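Long-range contacts in hypothetical protein (Sus scrofa, PDB 3WOC), which binds heparin and, as a prostate-derived glycoprotein of boar sperm with a jacalin-like lectin domain, probably takes part in capacitation through carbohydrate recognition: residues K58-I63 and A94-E99; I71-R76 and V84-N89; G26-V31 and S39-Y44; E116-Q121 and T128-T133. All blocks are in the same frame, centred on the assembly; numbering follows the deposited sequence.

Contact 1: K58-I63 and A94-E99; sequences KAHELI and ASFGLE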
# COMPACT_ATOMS: atom_id res chain seq x y z
N LYS A 58 -13.33 2.13 -6.89
CA LYS A 58 -12.92 1.39 -8.08
C LYS A 58 -11.46 0.94 -8.00
O LYS A 58 -10.59 1.69 -7.55
CB LYS A 58 -13.19 2.19 -9.37
CG LYS A 58 -12.99 3.71 -9.28
CD LYS A 58 -14.32 4.45 -9.06
CE LYS A 58 -14.11 5.92 -8.71
NZ LYS A 58 -13.67 6.74 -9.88
N ALA A 59 -11.21 -0.28 -8.45
CA ALA A 59 -9.88 -0.89 -8.41
C ALA A 59 -8.92 -0.27 -9.42
O ALA A 59 -9.26 -0.11 -10.60
CB ALA A 59 -9.97 -2.40 -8.63
N HIS A 60 -7.74 0.08 -8.94
CA HIS A 60 -6.64 0.54 -9.78
C HIS A 60 -5.46 -0.38 -9.52
O HIS A 60 -5.20 -0.75 -8.37
CB HIS A 60 -6.25 1.98 -9.43
CG HIS A 60 -7.36 2.97 -9.57
ND1 HIS A 60 -8.42 3.03 -8.69
CD2 HIS A 60 -7.57 3.95 -10.48
CE1 HIS A 60 -9.24 4.00 -9.06
NE2 HIS A 60 -8.74 4.58 -10.14
N GLU A 61 -4.74 -0.76 -10.57
CA GLU A 61 -3.63 -1.70 -10.44
C GLU A 61 -2.33 -1.24 -11.09
O GLU A 61 -2.34 -0.64 -12.16
CB GLU A 61 -4.02 -3.06 -11.02
CG GLU A 61 -4.97 -3.87 -10.15
CD GLU A 61 -5.54 -5.08 -10.87
OE1 GLU A 61 -6.65 -5.52 -10.50
OE2 GLU A 61 -4.90 -5.59 -11.82
N LEU A 62 -1.23 -1.51 -10.40
CA LEU A 62 0.09 -1.51 -11.02
C LEU A 62 0.55 -2.96 -11.04
O LEU A 62 0.71 -3.58 -9.99
CB LEU A 62 1.09 -0.64 -10.24
CG LEU A 62 2.57 -0.74 -10.63
CD1 LEU A 62 2.85 -0.20 -12.04
CD2 LEU A 62 3.46 -0.04 -9.61
N ILE A 63 0.73 -3.49 -12.24
CA ILE A 63 1.22 -4.86 -12.40
C ILE A 63 2.71 -4.82 -12.72
O ILE A 63 3.14 -4.23 -13.71
CB ILE A 63 0.42 -5.66 -13.47
CG1 ILE A 63 -1.09 -5.64 -13.16
CG2 ILE A 63 0.95 -7.09 -13.59
CD1 ILE A 63 -1.48 -6.17 -11.77
N ALA A 94 3.53 4.76 -10.70
CA ALA A 94 2.09 4.58 -10.80
C ALA A 94 1.37 5.38 -9.71
O ALA A 94 1.52 5.10 -8.52
CB ALA A 94 1.72 3.10 -10.72
N SER A 95 0.60 6.38 -10.14
CA SER A 95 -0.10 7.27 -9.22
C SER A 95 -1.53 6.84 -8.94
O SER A 95 -2.29 6.52 -9.87
CB SER A 95 -0.08 8.71 -9.74
OG SER A 95 1.22 9.26 -9.65
N PHE A 96 -1.89 6.83 -7.66
CA PHE A 96 -3.23 6.47 -7.21
C PHE A 96 -3.74 7.55 -6.27
O PHE A 96 -3.00 8.04 -5.42
CB PHE A 96 -3.22 5.12 -6.47
CG PHE A 96 -2.55 4.00 -7.23
CD1 PHE A 96 -3.30 3.14 -8.03
CD2 PHE A 96 -1.18 3.80 -7.15
CE1 PHE A 96 -2.69 2.10 -8.73
CE2 PHE A 96 -0.56 2.77 -7.85
CZ PHE A 96 -1.31 1.92 -8.64
N GLY A 97 -5.01 7.92 -6.42
CA GLY A 97 -5.65 8.89 -5.52
C GLY A 97 -5.38 10.36 -5.84
O GLY A 97 -4.63 10.69 -6.76
N LEU A 98 -6.00 11.23 -5.05
CA LEU A 98 -5.92 12.68 -5.26
C LEU A 98 -4.78 13.30 -4.46
O LEU A 98 -4.64 13.05 -3.26
CB LEU A 98 -7.26 13.33 -4.89
CG LEU A 98 -7.46 14.84 -5.01
CD1 LEU A 98 -7.51 15.29 -6.46
CD2 LEU A 98 -8.73 15.25 -4.28
N GLU A 99 -3.97 14.12 -5.12
CA GLU A 99 -2.83 14.78 -4.48
C GLU A 99 -3.24 15.94 -3.58
O GLU A 99 -3.32 17.09 -4.03
CB GLU A 99 -1.86 15.31 -5.53
CG GLU A 99 -0.90 14.29 -6.09
CD GLU A 99 0.23 14.95 -6.85
OE1 GLU A 99 1.03 15.67 -6.21
OE2 GLU A 99 0.33 14.75 -8.08

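Contact 2: I71-R76 and V84-N89; sequences ISIYGR and VTLITN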
# COMPACT_ATOMS: atom_id res chain seq x y z
N ILE A 71 10.62 0.30 -5.06
CA ILE A 71 11.78 0.71 -4.26
C ILE A 71 11.58 2.00 -3.45
O ILE A 71 12.34 2.26 -2.51
CB ILE A 71 13.11 0.74 -5.09
CG1 ILE A 71 12.96 1.57 -6.37
CG2 ILE A 71 13.56 -0.68 -5.42
CD1 ILE A 71 13.40 3.01 -6.22
N SER A 72 10.58 2.80 -3.80
CA SER A 72 10.21 3.97 -3.00
C SER A 72 8.75 4.38 -3.17
O SER A 72 8.11 4.04 -4.16
CB SER A 72 11.14 5.16 -3.26
OG SER A 72 10.95 5.70 -4.56
N ILE A 73 8.21 5.10 -2.18
CA ILE A 73 6.81 5.49 -2.19
C ILE A 73 6.61 6.93 -1.72
O ILE A 73 6.90 7.28 -0.57
CB ILE A 73 5.93 4.52 -1.34
CG1 ILE A 73 6.00 3.10 -1.93
CG2 ILE A 73 4.47 5.00 -1.28
CD1 ILE A 73 5.58 2.01 -1.00
N TYR A 74 6.13 7.77 -2.63
CA TYR A 74 5.72 9.13 -2.30
C TYR A 74 4.21 9.16 -2.11
O TYR A 74 3.47 8.52 -2.86
CB TYR A 74 6.18 10.12 -3.38
CG TYR A 74 5.41 11.42 -3.45
CD1 TYR A 74 4.55 11.68 -4.52
CD2 TYR A 74 5.55 12.40 -2.47
CE1 TYR A 74 3.83 12.87 -4.60
CE2 TYR A 74 4.83 13.60 -2.55
CZ TYR A 74 3.98 13.82 -3.62
OH TYR A 74 3.27 14.99 -3.73
N GLY A 75 3.75 9.90 -1.10
CA GLY A 75 2.33 10.01 -0.84
C GLY A 75 1.87 11.31 -0.22
O GLY A 75 2.68 12.20 0.09
N ARG A 76 0.56 11.43 -0.05
CA ARG A 76 -0.07 12.57 0.60
C ARG A 76 -1.29 12.10 1.41
O ARG A 76 -1.93 11.12 1.05
CB ARG A 76 -0.48 13.64 -0.42
CG ARG A 76 0.69 14.34 -1.09
CD ARG A 76 0.28 15.65 -1.72
NE ARG A 76 1.43 16.37 -2.29
CZ ARG A 76 2.25 17.16 -1.59
NH1 ARG A 76 2.06 17.36 -0.29
NH2 ARG A 76 3.26 17.76 -2.20
N VAL A 84 -0.99 7.95 -3.35
CA VAL A 84 0.24 7.16 -3.35
C VAL A 84 0.78 7.05 -4.77
O VAL A 84 0.03 6.73 -5.70
CB VAL A 84 0.02 5.77 -2.68
CG1 VAL A 84 0.68 4.64 -3.45
CG2 VAL A 84 0.50 5.79 -1.24
N THR A 85 2.06 7.37 -4.95
CA THR A 85 2.78 7.04 -6.18
C THR A 85 3.96 6.11 -5.88
O THR A 85 4.87 6.47 -5.13
CB THR A 85 3.22 8.27 -7.02
OG1 THR A 85 4.34 7.91 -7.84
CG2 THR A 85 3.63 9.41 -6.14
N LEU A 86 3.90 4.93 -6.47
CA LEU A 86 4.91 3.89 -6.29
C LEU A 86 5.93 3.98 -7.40
O LEU A 86 5.57 4.07 -8.58
CB LEU A 86 4.25 2.52 -6.32
CG LEU A 86 2.94 2.32 -5.55
CD1 LEU A 86 2.16 1.20 -6.17
CD2 LEU A 86 3.20 2.04 -4.07
N ILE A 87 7.21 3.97 -7.04
CA ILE A 87 8.27 4.04 -8.04
C ILE A 87 9.06 2.72 -8.09
O ILE A 87 9.36 2.13 -7.05
CB ILE A 87 9.16 5.34 -7.89
CG1 ILE A 87 10.63 5.03 -7.60
CG2 ILE A 87 8.56 6.33 -6.89
CD1 ILE A 87 11.53 5.16 -8.81
N THR A 88 9.36 2.26 -9.30
CA THR A 88 10.03 0.96 -9.49
C THR A 88 11.52 1.11 -9.77
O THR A 88 11.99 2.18 -10.16
CB THR A 88 9.39 0.12 -10.63
OG1 THR A 88 9.63 0.75 -11.90
CG2 THR A 88 7.88 -0.06 -10.42
N ASN A 89 12.25 0.01 -9.57
CA ASN A 89 13.67 -0.08 -9.93
C ASN A 89 13.92 -0.05 -11.44
O ASN A 89 15.07 -0.01 -11.89
CB ASN A 89 14.31 -1.34 -9.30
CG ASN A 89 13.72 -2.65 -9.84
OD1 ASN A 89 14.35 -3.70 -9.71
ND2 ASN A 89 12.54 -2.60 -10.43

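Contact 3: G26-V31 and S39-Y44; sequences GIRVFV and SIQVRY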
# COMPACT_ATOMS: atom_id res chain seq x y z
N GLY A 26 2.42 -7.28 -7.85
CA GLY A 26 1.37 -6.34 -8.22
C GLY A 26 0.76 -5.65 -7.02
O GLY A 26 0.94 -6.08 -5.87
N ILE A 27 0.03 -4.57 -7.28
CA ILE A 27 -0.58 -3.77 -6.23
C ILE A 27 -1.95 -3.25 -6.69
O ILE A 27 -2.09 -2.75 -7.81
CB ILE A 27 0.36 -2.60 -5.80
CG1 ILE A 27 0.29 -2.33 -4.29
CG2 ILE A 27 0.15 -1.36 -6.67
CD1 ILE A 27 -0.96 -1.59 -3.80
N ARG A 28 -2.94 -3.39 -5.83
CA ARG A 28 -4.30 -2.96 -6.13
C ARG A 28 -4.77 -1.91 -5.12
O ARG A 28 -4.82 -2.16 -3.92
CB ARG A 28 -5.25 -4.17 -6.12
CG ARG A 28 -6.60 -3.93 -6.79
CD ARG A 28 -7.42 -5.21 -6.79
NE ARG A 28 -7.05 -6.11 -7.87
CZ ARG A 28 -7.41 -7.39 -7.95
NH1 ARG A 28 -8.16 -7.94 -7.00
NH2 ARG A 28 -7.02 -8.12 -8.99
N VAL A 29 -5.09 -0.72 -5.63
CA VAL A 29 -5.57 0.38 -4.80
C VAL A 29 -7.00 0.75 -5.19
O VAL A 29 -7.30 0.97 -6.36
CB VAL A 29 -4.64 1.62 -4.90
CG1 VAL A 29 -5.23 2.80 -4.15
CG2 VAL A 29 -3.26 1.29 -4.35
N PHE A 30 -7.88 0.79 -4.19
CA PHE A 30 -9.28 1.17 -4.40
C PHE A 30 -9.51 2.63 -4.02
O PHE A 30 -9.27 3.03 -2.87
CB PHE A 30 -10.20 0.24 -3.60
CG PHE A 30 -10.29 -1.15 -4.16
CD1 PHE A 30 -11.40 -1.54 -4.91
CD2 PHE A 30 -9.27 -2.07 -3.94
CE1 PHE A 30 -11.49 -2.84 -5.42
CE2 PHE A 30 -9.35 -3.37 -4.45
CZ PHE A 30 -10.46 -3.75 -5.19
N VAL A 31 -9.95 3.41 -4.99
CA VAL A 31 -10.18 4.84 -4.81
C VAL A 31 -11.67 5.17 -4.98
O VAL A 31 -12.33 4.68 -5.90
CB VAL A 31 -9.32 5.68 -5.80
CG1 VAL A 31 -9.63 7.17 -5.69
CG2 VAL A 31 -7.83 5.44 -5.54
N SER A 39 -8.89 1.14 0.37
CA SER A 39 -8.30 -0.15 0.71
C SER A 39 -7.15 -0.48 -0.24
O SER A 39 -7.07 0.08 -1.34
CB SER A 39 -9.35 -1.26 0.67
OG SER A 39 -9.95 -1.35 -0.60
N ILE A 40 -6.26 -1.38 0.18
CA ILE A 40 -5.27 -1.93 -0.74
C ILE A 40 -5.28 -3.45 -0.79
O ILE A 40 -5.85 -4.12 0.07
CB ILE A 40 -3.80 -1.40 -0.51
CG1 ILE A 40 -3.13 -2.08 0.70
CG2 ILE A 40 -3.74 0.14 -0.50
CD1 ILE A 40 -3.18 -1.29 1.98
N GLN A 41 -4.65 -3.98 -1.83
CA GLN A 41 -4.48 -5.40 -2.01
C GLN A 41 -3.13 -5.61 -2.69
O GLN A 41 -2.77 -4.88 -3.61
CB GLN A 41 -5.62 -5.97 -2.85
CG GLN A 41 -5.97 -7.41 -2.53
CD GLN A 41 -7.30 -7.86 -3.14
OE1 GLN A 41 -8.05 -7.05 -3.69
NE2 GLN A 41 -7.59 -9.15 -3.03
N VAL A 42 -2.39 -6.60 -2.21
CA VAL A 42 -1.05 -6.88 -2.73
C VAL A 42 -1.00 -8.31 -3.28
O VAL A 42 -1.50 -9.24 -2.65
CB VAL A 42 0.04 -6.60 -1.66
CG1 VAL A 42 -0.34 -7.18 -0.31
CG2 VAL A 42 1.42 -7.11 -2.09
N ARG A 43 -0.42 -8.47 -4.47
CA ARG A 43 -0.28 -9.80 -5.07
C ARG A 43 1.11 -10.38 -4.83
O ARG A 43 2.11 -9.79 -5.21
CB ARG A 43 -0.60 -9.77 -6.56
CG ARG A 43 -0.81 -11.16 -7.17
CD ARG A 43 -1.08 -11.07 -8.66
NE ARG A 43 0.04 -10.47 -9.38
CZ ARG A 43 0.15 -10.42 -10.71
NH1 ARG A 43 -0.79 -10.96 -11.48
NH2 ARG A 43 1.21 -9.84 -11.26
N TYR A 44 1.13 -11.56 -4.20
CA TYR A 44 2.37 -12.30 -3.97
C TYR A 44 2.38 -13.50 -4.91
O TYR A 44 1.53 -14.40 -4.79
CB TYR A 44 2.46 -12.77 -2.51
CG TYR A 44 2.39 -11.67 -1.48
CD1 TYR A 44 3.50 -10.88 -1.18
CD2 TYR A 44 1.21 -11.43 -0.78
CE1 TYR A 44 3.44 -9.88 -0.22
CE2 TYR A 44 1.13 -10.43 0.19
CZ TYR A 44 2.25 -9.66 0.46
OH TYR A 44 2.18 -8.66 1.41

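Contact 4: E116-Q121 and T128-T133; sequences EGVYGQ and TGIGFT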
# COMPACT_ATOMS: atom_id res chain seq x y z
N GLU A 116 8.19 -5.53 0.30
CA GLU A 116 7.70 -6.90 0.42
C GLU A 116 6.53 -7.03 1.39
O GLU A 116 6.04 -8.14 1.64
CB GLU A 116 8.84 -7.89 0.75
CG GLU A 116 9.74 -7.52 1.92
CD GLU A 116 10.94 -8.46 2.08
OE1 GLU A 116 11.40 -8.64 3.23
OE2 GLU A 116 11.43 -9.01 1.07
N GLY A 117 6.06 -5.90 1.91
CA GLY A 117 4.90 -5.87 2.80
C GLY A 117 4.37 -4.48 3.10
O GLY A 117 5.03 -3.47 2.84
N VAL A 118 3.16 -4.44 3.66
CA VAL A 118 2.51 -3.19 4.06
C VAL A 118 1.63 -3.39 5.30
O VAL A 118 1.01 -4.44 5.49
CB VAL A 118 1.72 -2.52 2.86
CG1 VAL A 118 0.95 -3.54 2.05
CG2 VAL A 118 0.80 -1.39 3.33
N TYR A 119 1.62 -2.38 6.17
CA TYR A 119 0.78 -2.38 7.36
C TYR A 119 0.09 -1.03 7.50
O TYR A 119 0.52 -0.04 6.91
CB TYR A 119 1.59 -2.74 8.61
CG TYR A 119 2.71 -1.76 8.94
CD1 TYR A 119 2.52 -0.74 9.87
CD2 TYR A 119 3.96 -1.86 8.32
CE1 TYR A 119 3.53 0.15 10.18
CE2 TYR A 119 4.98 -0.97 8.62
CZ TYR A 119 4.76 0.04 9.55
OH TYR A 119 5.76 0.93 9.85
N GLY A 120 -0.97 -0.97 8.29
CA GLY A 120 -1.67 0.28 8.47
C GLY A 120 -2.93 0.26 9.31
O GLY A 120 -3.30 -0.75 9.90
N GLN A 121 -3.57 1.43 9.33
CA GLN A 121 -4.78 1.69 10.09
C GLN A 121 -5.87 2.14 9.12
O GLN A 121 -5.60 2.94 8.21
CB GLN A 121 -4.49 2.79 11.12
CG GLN A 121 -5.66 3.18 12.01
CD GLN A 121 -5.39 4.46 12.78
OE1 GLN A 121 -5.29 4.44 14.01
NE2 GLN A 121 -5.24 5.57 12.07
N THR A 128 -6.27 5.36 7.07
CA THR A 128 -5.95 6.55 7.84
C THR A 128 -4.48 6.62 8.23
O THR A 128 -3.98 7.68 8.60
CB THR A 128 -6.81 6.64 9.12
OG1 THR A 128 -6.81 5.37 9.78
CG2 THR A 128 -8.24 7.01 8.78
N GLY A 129 -3.81 5.48 8.14
CA GLY A 129 -2.37 5.38 8.42
C GLY A 129 -1.75 4.24 7.63
O GLY A 129 -2.35 3.17 7.48
N ILE A 130 -0.55 4.47 7.12
CA ILE A 130 0.12 3.45 6.31
C ILE A 130 1.62 3.36 6.59
O ILE A 130 2.30 4.37 6.81
CB ILE A 130 -0.18 3.63 4.78
CG1 ILE A 130 0.18 2.35 4.00
CG2 ILE A 130 0.50 4.89 4.22
CD1 ILE A 130 -0.50 2.21 2.65
N GLY A 131 2.12 2.13 6.60
CA GLY A 131 3.54 1.85 6.79
C GLY A 131 4.01 0.75 5.86
O GLY A 131 3.21 -0.01 5.31
N PHE A 132 5.33 0.65 5.71
CA PHE A 132 5.93 -0.23 4.72
C PHE A 132 7.09 -1.04 5.28
O PHE A 132 7.93 -0.51 6.02
CB PHE A 132 6.39 0.58 3.51
CG PHE A 132 5.33 1.49 2.97
CD1 PHE A 132 4.31 0.99 2.16
CD2 PHE A 132 5.32 2.84 3.29
CE1 PHE A 132 3.31 1.83 1.67
CE2 PHE A 132 4.33 3.68 2.81
CZ PHE A 132 3.33 3.18 2.00
N THR A 133 7.13 -2.33 4.94
CA THR A 133 8.23 -3.21 5.31
C THR A 133 9.06 -3.56 4.07
O THR A 133 8.52 -3.86 3.01
CB THR A 133 7.76 -4.51 6.01
OG1 THR A 133 7.28 -5.44 5.04
CG2 THR A 133 6.66 -4.21 7.03

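Contact 1: K58-I63 and A94-E99
The phenyl ring of F96 meets strand 58-63 with its edge: H60 CB, the backbone N of E61 and L62 CB all lie near the ring plane, strung along the rim from CD1 to CZ. The tighter end is at F96 CD1, 3.5 Å from H60 CB, and the rim ends with F96 CZ 3.9 Å from L62 CB. A first torsion of -52° turns F96 CG anti to its carbonyl carbon, and the ring is carried across to the other strand. L62 makes a different kind of contact with A94. Its methyls CD1 and CD2 stand 3.7 and 3.8 Å from A94 CB, and its CB and CG are almost as near, which leaves the alanine methyl lying alongside the whole isobutyl group. The two strands run antiparallel but with axes 8.1 Å apart, too far for backbone pairing. Each is an outermost strand of its own sheet, 58-63 beside 24-31 and 93-97 beside 81-88, and the contact is a seam between two faces of the beta-prism. Around it, F96 also packs on L86 and V29, and L62 on I27. E61 turns from the seam and puts its carboxylate in a salt bridge with R28, while the imidazole of H60 is held at ND1 by weak hydrogen bonds to K58 O, 2.8 Å away, and to V29 O.

Contact 2: I71-R76 and V84-N89
Segments I71-R76 and V84-N89 belong to the two arms of a beta hairpin, which forms the middle of one four-stranded sheet of the beta-prism; strand 93-97 flanks one arm and strand 102-106 the other. The ladder is antiparallel throughout. Y74 and T85 form a hydrogen-bonded pair, T85 N giving to Y74 O at 2.8 Å and Y74 N to T85 O at 3.1 Å, the second bond more bent at 149°. At the other end I87 faces both I71 and S72 in a classic beta bulge: I71 N reaches I87 O at 3.0 Å, and I87 N reaches S72 O at the same length. The bulge also brings the side chains of I71 and I87 together. With a first torsion of 52°, I71 CG1 sits between its backbone N and carbonyl carbon, and the methyl beyond it, CD1, crosses I87 at a slant, 3.7 Å from I87 CG1. On the opposite face of the ladder I73 and L86 lie alongside each other and point the same way, I73 CG1 3.7 Å from L86 CD2, while the second branch of I73 ends with CG2 4.0 Å from V84 CG2. This face looks inward: I73 also packs on F132 and W134 of another sheet. The two faces thus differ in chemistry. I73, V84 and L86 offer hydrocarbon alone to the interior of the prism, whereas the other face is mixed: S72, Y74 and T85 add hydroxyls beside the aliphatic I87, and there S72 is buried while Y74, T85 and I87 remain partly exposed.

Contact 3: G26-V31 and S39-Y44
R28 and Q41 extend side by side from facing positions and point the same way, with CB atoms 3.8 Å apart. Their flat ends do not stack: guanidinium and amide planes are turned 89° from each other, and the bond from R28 NH1 to Q41 OE1 is weak at 3.4 Å. A bend at the third torsion of R28 (-81°) swings the guanidinium over toward the glutamine. The same OE1 lies near the plane of the F30 ring, at its edge, 4.0 Å from F30 CE2. On this face too, S39 OG is packed against F30, 3.4 Å from its CB, and is buried without a polar partner. Beneath them the backbones are joined more firmly, R28 N to Q41 O at 2.7 Å and Q41 N to R28 O at 2.8 Å. Strands 24-31 and 37-44 are the two arms of a hairpin at the centre of a four-stranded sheet of the beta-prism, between strands 47-53 and 58-63. On the other face of the hairpin I27, V29, I40 and V42 are aliphatic: V29 CG2 and I40 CG2 meet at 4.0 Å where the side chains cross, and I40 reaches across to F14 of the sheet that holds strand 12-17. Second-shell residues fix the polar ends. E61 takes R28 NE in a salt bridge, W48 adds a cation-pi contact to R28, and S49 O accepts from Q41 NE2. The R43 guanidinium is tied at NE to T25 OG1.

Contact 4: E116-Q121 and T128-T133
The phenol ring of Y119 lies flat on the backbone of G131, a CH-pi contact in which G131 CA stands 3.7 Å from the ring centroid and only 17° off the ring normal. Y119 and G131 are also a hydrogen-bonded pair, joined by Y119 N to G131 O at 3.0 Å and G131 N to Y119 O at 2.7 Å. The first torsion of Y119, 62°, places CG between the backbone N and the carbonyl carbon and folds the ring across to the partner strand, over a residue with no side chain to hold it off. T133 CG2 lies at the ring's edge, 3.8 Å from Y119 CD2. The strands form the C-terminal hairpin of the beta-prism, in the sheet where 114-122 runs between 12-17 and 127-135. Both ends of the ladder are classic beta bulges, E116 and G117 facing T133 and T128 and G129 facing Q121. At the latter, Q121 O is gripped by T128 N at 2.8 Å and G129 N at 3.1 Å, both from the same face of its plane. The Q121 side chain then runs out extended, and its NE2 gives to T128 OG1 at 2.8 Å, a second tie at this corner of the chain. On the face opposite the tyrosine, the side chains of V118 and I130 cross, V118 CG2 3.8 Å from I130 CG1. The E116 carboxylate forms a salt bridge with K18.

In the fold
From the N terminus, contact 3 comes first and closes the hairpin whose turn lies between strands 24-31 and 37-44. Contact 1 then opens at strand 58-63 and closes some thirty residues later at 94-99; contact 2, another hairpin, is nested inside that loop. Contact 4 follows in series with the last hairpin, and none of the four cross. Three of them each knit one sheet of the prism, while contact 1 bridges the sheets of contacts 2 and 3, its two strands flanking theirs. Inside, the sheets meet through side chains: L86 of contact 2 on I27 of contact 3, and I40 on V118 between contacts 3 and 4; contacts 2 and 4 also touch there.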